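Local coordinates for protein lipase, class 3 (Penicillium roqueforti FM164, PDB 6L7N) that probably hydrolyses the ester bonds of triacylglycerols or related lipids, as a fungal class 3 lipase of the alpha/beta-hydrolase fold, at residues A[52-57]-A[133-138]; A[67-72]-A[76-81]. One frame throughout, in Å; residues are numbered along the deposited sequence.

Contact 1 (A[52-57]-A[133-138])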
loop_
_atom_site.group_PDB
_atom_site.type_symbol
_atom_site.label_atom_id
_atom_site.label_comp_id
_atom_site.label_asym_id
_atom_site.label_seq_id
_atom_site.Cartn_x
_atom_site.Cartn_y
_atom_site.Cartn_z
ATOM N N THR A 52 4.626 16.943 -7.598
ATOM C CA THR A 52 6.076 17.067 -7.478
ATOM C C THR A 52 6.581 16.436 -6.182
ATOM O O THR A 52 5.862 16.361 -5.181
ATOM C CB THR A 52 6.511 18.535 -7.501
ATOM O OG1 THR A 52 5.963 19.212 -6.368
ATOM C CG2 THR A 52 6.007 19.210 -8.755
ATOM N N VAL A 53 7.839 16.007 -6.197
ATOM C CA VAL A 53 8.415 15.325 -5.041
ATOM C C VAL A 53 8.837 16.342 -3.987
ATOM O O VAL A 53 9.646 17.240 -4.268
ATOM C CB VAL A 53 9.612 14.457 -5.461
ATOM C CG1 VAL A 53 10.333 13.937 -4.220
ATOM C CG2 VAL A 53 9.141 13.316 -6.327
ATOM N N PHE A 54 8.324 16.177 -2.750
ATOM C CA PHE A 54 8.834 16.959 -1.629
ATOM C C PHE A 54 10.048 16.341 -0.980
ATOM O O PHE A 54 11.007 17.048 -0.636
ATOM C CB PHE A 54 7.762 17.113 -0.574
ATOM C CG PHE A 54 6.978 18.321 -0.745
ATOM C CD1 PHE A 54 7.370 19.495 -0.177
ATOM C CD2 PHE A 54 5.849 18.322 -1.478
ATOM C CE1 PHE A 54 6.614 20.661 -0.356
ATOM C CE2 PHE A 54 5.093 19.503 -1.651
ATOM C CZ PHE A 54 5.503 20.660 -1.107
ATOM N N TYR A 55 9.978 15.037 -0.755
ATOM C CA TYR A 55 11.067 14.313 -0.134
ATOM C C TYR A 55 11.076 12.929 -0.741
ATOM O O TYR A 55 10.059 12.467 -1.246
ATOM C CB TYR A 55 10.901 14.198 1.388
ATOM C CG TYR A 55 10.870 15.515 2.133
ATOM C CD1 TYR A 55 12.043 16.218 2.386
ATOM C CD2 TYR A 55 9.675 16.046 2.597
ATOM C CE1 TYR A 55 12.028 17.407 3.074
ATOM C CE2 TYR A 55 9.649 17.254 3.280
ATOM C CZ TYR A 55 10.828 17.924 3.521
ATOM O OH TYR A 55 10.824 19.125 4.204
ATOM N N ASP A 56 12.225 12.267 -0.696
ATOM C CA ASP A 56 12.237 10.867 -1.090
ATOM C C ASP A 56 13.328 10.126 -0.340
ATOM O O ASP A 56 14.200 10.718 0.306
ATOM C CB ASP A 56 12.405 10.681 -2.602
ATOM C CG ASP A 56 13.474 11.553 -3.188
ATOM O OD1 ASP A 56 14.530 11.755 -2.534
ATOM O OD2 ASP A 56 13.239 12.031 -4.326
ATOM N N PHE A 57 13.255 8.804 -0.439
ATOM C CA PHE A 57 14.177 7.933 0.269
ATOM C C PHE A 57 14.395 6.685 -0.574
ATOM O O PHE A 57 13.440 6.111 -1.102
ATOM C CB PHE A 57 13.655 7.603 1.674
ATOM C CG PHE A 57 12.188 7.236 1.732
ATOM C CD1 PHE A 57 11.207 8.216 1.755
ATOM C CD2 PHE A 57 11.802 5.909 1.811
ATOM C CE1 PHE A 57 9.866 7.880 1.823
ATOM C CE2 PHE A 57 10.464 5.563 1.885
ATOM C CZ PHE A 57 9.494 6.553 1.889
ATOM N N VAL A 133 2.809 19.209 5.461
ATOM C CA VAL A 133 1.412 19.461 5.796
ATOM C C VAL A 133 1.241 20.888 6.278
ATOM O O VAL A 133 0.243 21.546 5.965
ATOM C CB VAL A 133 0.912 18.443 6.837
ATOM C CG1 VAL A 133 -0.450 18.867 7.373
ATOM C CG2 VAL A 133 0.815 17.090 6.199
ATOM N N SER A 134 2.216 21.403 7.031
ATOM C CA SER A 134 2.159 22.812 7.401
ATOM C C SER A 134 2.145 23.696 6.166
ATOM O O SER A 134 1.448 24.717 6.138
ATOM C CB SER A 134 3.338 23.171 8.302
ATOM O OG SER A 134 3.549 24.570 8.313
ATOM N N GLN A 135 2.921 23.329 5.136
ATOM C CA GLN A 135 2.940 24.119 3.906
ATOM C C GLN A 135 1.673 23.951 3.077
ATOM O O GLN A 135 1.435 24.764 2.174
ATOM C CB GLN A 135 4.153 23.762 3.041
ATOM C CG GLN A 135 5.510 23.969 3.692
ATOM C CD GLN A 135 6.530 23.009 3.134
ATOM O OE1 GLN A 135 6.185 22.159 2.331
ATOM N NE2 GLN A 135 7.787 23.151 3.532
ATOM N N ASN A 136 0.870 22.917 3.347
ATOM C CA ASN A 136 -0.379 22.657 2.620
ATOM C C ASN A 136 -1.489 22.306 3.610
ATOM O O ASN A 136 -1.954 21.161 3.655
ATOM C CB ASN A 136 -0.189 21.527 1.608
ATOM C CG ASN A 136 0.849 21.858 0.556
ATOM O OD1 ASN A 136 0.546 22.491 -0.460
ATOM N ND2 ASN A 136 2.081 21.450 0.804
ATOM N N PRO A 137 -1.978 23.292 4.371
ATOM C CA PRO A 137 -2.787 22.980 5.566
ATOM C C PRO A 137 -4.139 22.334 5.286
ATOM O O PRO A 137 -4.631 21.583 6.138
ATOM C CB PRO A 137 -2.961 24.355 6.228
ATOM C CG PRO A 137 -2.845 25.334 5.102
ATOM C CD PRO A 137 -1.782 24.744 4.199
ATOM N N GLY A 138 -4.777 22.632 4.161
ATOM C CA GLY A 138 -6.076 22.064 3.872
ATOM C C GLY A 138 -6.024 20.729 3.161
ATOM O O GLY A 138 -7.065 20.222 2.725
#
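The amide nitrogen ND2 of N136 donates a hydrogen bond to the carbonyl oxygen of A132 and lies 4.0 Å from CZ of F54. The setting is the margin of the alpha/beta-hydrolase sheet: 52-57 is its outermost strand on this side, and 133-138 takes in the final turn of helix 112-135. The strand breaks at a classic beta bulge, in which F54 and Y55 both face I69 of the next strand; there it turns a corner, and the CB of F54 heads for the helix end. The chain leaving the helix is tightened by N136 N, which donates to V133 O over 3.0 Å. N136 and F54 approach from opposite directions, amide and ring standing 84° apart. Q135 behaves differently. Its side chain slides past the phenyl group with the amide tilted only 32° from the ring plane. With CG anti to the carbonyl carbon (chi1 -59°) and the chain extended beyond it, the amide reaches the F54 ring. The contact is small and largely one of packing, with 105 Å² buried, and V71 on the neighbouring strand borders N136; the same valine lies too close to the F54 ring, whose exact position is therefore doubtful. Oxygen OE1 of Q135 makes the nearest approach, 3.1 Å from CE1 of F54 as modelled, with CD1 and CZ of that ring each 3.8 Å away.

Contact 2 (A[67-72]-A[76-81])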
loop_
_atom_site.group_PDB
_atom_site.type_symbol
_atom_site.label_atom_id
_atom_site.label_comp_id
_atom_site.label_asym_id
_atom_site.label_seq_id
_atom_site.Cartn_x
_atom_site.Cartn_y
_atom_site.Cartn_z
ATOM N N GLY A 67 10.753 5.193 -1.406
ATOM C CA GLY A 67 9.493 5.888 -1.564
ATOM C C GLY A 67 9.671 7.390 -1.579
ATOM O O GLY A 67 10.778 7.912 -1.720
ATOM N N PHE A 68 8.545 8.067 -1.403
ATOM C CA PHE A 68 8.559 9.519 -1.551
ATOM C C PHE A 68 7.370 10.136 -0.835
ATOM O O PHE A 68 6.365 9.475 -0.563
ATOM C CB PHE A 68 8.557 9.935 -3.027
ATOM C CG PHE A 68 7.347 9.454 -3.811
ATOM C CD1 PHE A 68 6.134 10.132 -3.761
ATOM C CD2 PHE A 68 7.446 8.335 -4.630
ATOM C CE1 PHE A 68 5.026 9.691 -4.509
ATOM C CE2 PHE A 68 6.357 7.887 -5.371
ATOM C CZ PHE A 68 5.139 8.563 -5.319
ATOM N N ILE A 69 7.519 11.422 -0.525
ATOM C CA ILE A 69 6.423 12.311 -0.166
ATOM C C ILE A 69 6.294 13.332 -1.289
ATOM O O ILE A 69 7.256 14.051 -1.592
ATOM C CB ILE A 69 6.664 13.010 1.180
ATOM C CG1 ILE A 69 7.006 11.987 2.278
ATOM C CG2 ILE A 69 5.481 13.906 1.547
ATOM C CD1 ILE A 69 7.325 12.627 3.628
ATOM N N ALA A 70 5.117 13.373 -1.912
ATOM C CA ALA A 70 4.816 14.299 -2.999
ATOM C C ALA A 70 3.581 15.112 -2.647
ATOM O O ALA A 70 2.824 14.763 -1.740
ATOM C CB ALA A 70 4.579 13.571 -4.323
ATOM N N VAL A 71 3.376 16.214 -3.361
ATOM C CA VAL A 71 2.198 17.051 -3.165
ATOM C C VAL A 71 1.433 17.136 -4.474
ATOM O O VAL A 71 2.020 17.402 -5.532
ATOM C CB VAL A 71 2.551 18.456 -2.639
ATOM C CG1 VAL A 71 1.368 19.379 -2.871
ATOM C CG2 VAL A 71 2.858 18.411 -1.118
ATOM N N ASP A 72 0.124 16.920 -4.386
ATOM C CA ASP A 72 -0.817 16.884 -5.495
ATOM C C ASP A 72 -1.769 18.057 -5.274
ATOM O O ASP A 72 -2.675 17.981 -4.436
ATOM C CB ASP A 72 -1.529 15.534 -5.503
ATOM C CG ASP A 72 -2.593 15.422 -6.560
ATOM O OD1 ASP A 72 -3.029 16.451 -7.140
ATOM O OD2 ASP A 72 -2.992 14.267 -6.806
ATOM N N GLU A 76 -5.513 18.102 -3.864
ATOM C CA GLU A 76 -5.301 18.638 -2.520
ATOM C C GLU A 76 -4.856 17.537 -1.556
ATOM O O GLU A 76 -5.484 17.267 -0.532
ATOM C CB GLU A 76 -6.561 19.352 -2.004
ATOM C CG GLU A 76 -6.843 20.692 -2.710
ATOM C CD GLU A 76 -7.654 21.677 -1.857
ATOM O OE1 GLU A 76 -7.358 21.834 -0.651
ATOM O OE2 GLU A 76 -8.583 22.316 -2.396
ATOM N N ALA A 77 -3.754 16.883 -1.909
ATOM C CA ALA A 77 -3.280 15.780 -1.086
ATOM C C ALA A 77 -1.764 15.780 -0.987
ATOM O O ALA A 77 -1.065 16.046 -1.967
ATOM C CB ALA A 77 -3.753 14.427 -1.635
ATOM N N VAL A 78 -1.269 15.490 0.218
ATOM C CA VAL A 78 0.103 15.063 0.433
ATOM C C VAL A 78 0.107 13.549 0.348
ATOM O O VAL A 78 -0.763 12.898 0.935
ATOM C CB VAL A 78 0.622 15.549 1.796
ATOM C CG1 VAL A 78 2.011 15.014 2.070
ATOM C CG2 VAL A 78 0.623 17.086 1.830
ATOM N N VAL A 79 1.051 12.995 -0.411
ATOM C CA VAL A 79 1.069 11.574 -0.745
ATOM C C VAL A 79 2.362 10.974 -0.224
ATOM O O VAL A 79 3.456 11.415 -0.594
ATOM C CB VAL A 79 0.930 11.334 -2.255
ATOM C CG1 VAL A 79 1.009 9.843 -2.583
ATOM C CG2 VAL A 79 -0.373 11.951 -2.784
ATOM N N LEU A 80 2.235 9.955 0.614
ATOM C CA LEU A 80 3.358 9.203 1.147
ATOM C C LEU A 80 3.290 7.831 0.498
ATOM O O LEU A 80 2.367 7.066 0.783
ATOM C CB LEU A 80 3.260 9.089 2.666
ATOM C CG LEU A 80 4.265 8.180 3.377
ATOM C CD1 LEU A 80 5.703 8.510 2.966
ATOM C CD2 LEU A 80 4.057 8.317 4.894
ATOM N N SER A 81 4.262 7.519 -0.357
ATOM C CA SER A 81 4.243 6.297 -1.151
ATOM C C SER A 81 5.424 5.413 -0.783
ATOM O O SER A 81 6.565 5.899 -0.713
ATOM C CB SER A 81 4.284 6.621 -2.641
ATOM O OG SER A 81 4.507 5.449 -3.400
#
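F68 shows how a single aromatic residue can reach across to the next strand, laying its ring over S81. From CB, the first torsion (60°) sets CG between the backbone N and the carbonyl carbon, which brings the ring over S81 of the neighbouring strand. CD1 and CD2 are each 4.1 Å from S81 CB, whereas CZ at the tip closes to 3.4 Å from that carbon. CE1 also reaches toward V79, 4.5 Å from its CG1, and CE2 comes 3.6 Å from S81 OG, a hydroxyl that is hydrogen-bonded to the backbone oxygen of Y18. The result is a CH-pi contact, S81 CB standing 20° off the ring normal. An alanine in place of F68 would probably leave S81 CB without its aromatic cover and open a gap beside V79. The two strands form an antiparallel beta hairpin within the central sheet of the alpha/beta-hydrolase fold, and E76 with A77 opposite D72 makes a G1 bulge at the turn. Paired backbone bonds rivet F68 to S81, A70 to V79 and D72 to A77; the straightest runs from S81 N to F68 O, 2.9 Å long with 174° at the hydrogen. Beside F68, any CB on G67 would collide with S81 O. On the face carrying I69, V71, V78 and L80 the side chains are aliphatic, and I69, V78 and L80 pack on helix 112-135: I69 CG2 meets V78 CG1 at 3.7 Å, and I69 CG1 lies 3.8 Å from L80 CD1.

How the contacts relate
The two contacts share one sheet but sit at different depths. Contact 2 joins adjacent strands in the buried interior by paired backbone bonds, with an aliphatic face on one side and, on the other, F68 beside D72 and S81, whose polar ends bond to Y18. Contact 1 lies at the sheet margin, partly exposed, and sets an aromatic ring against two amide side chains. Along the chain, the hairpin is nested inside the loop that contact 1 closes. Strand 66-72 links the two: it belongs to contact 2 and borders strand 52-57 of contact 1, where the backbone of I69 probably bonds to F54 and Y55. Helix 112-135 serves both, its end meeting the edge strand and its body covering I69, V78 and L80.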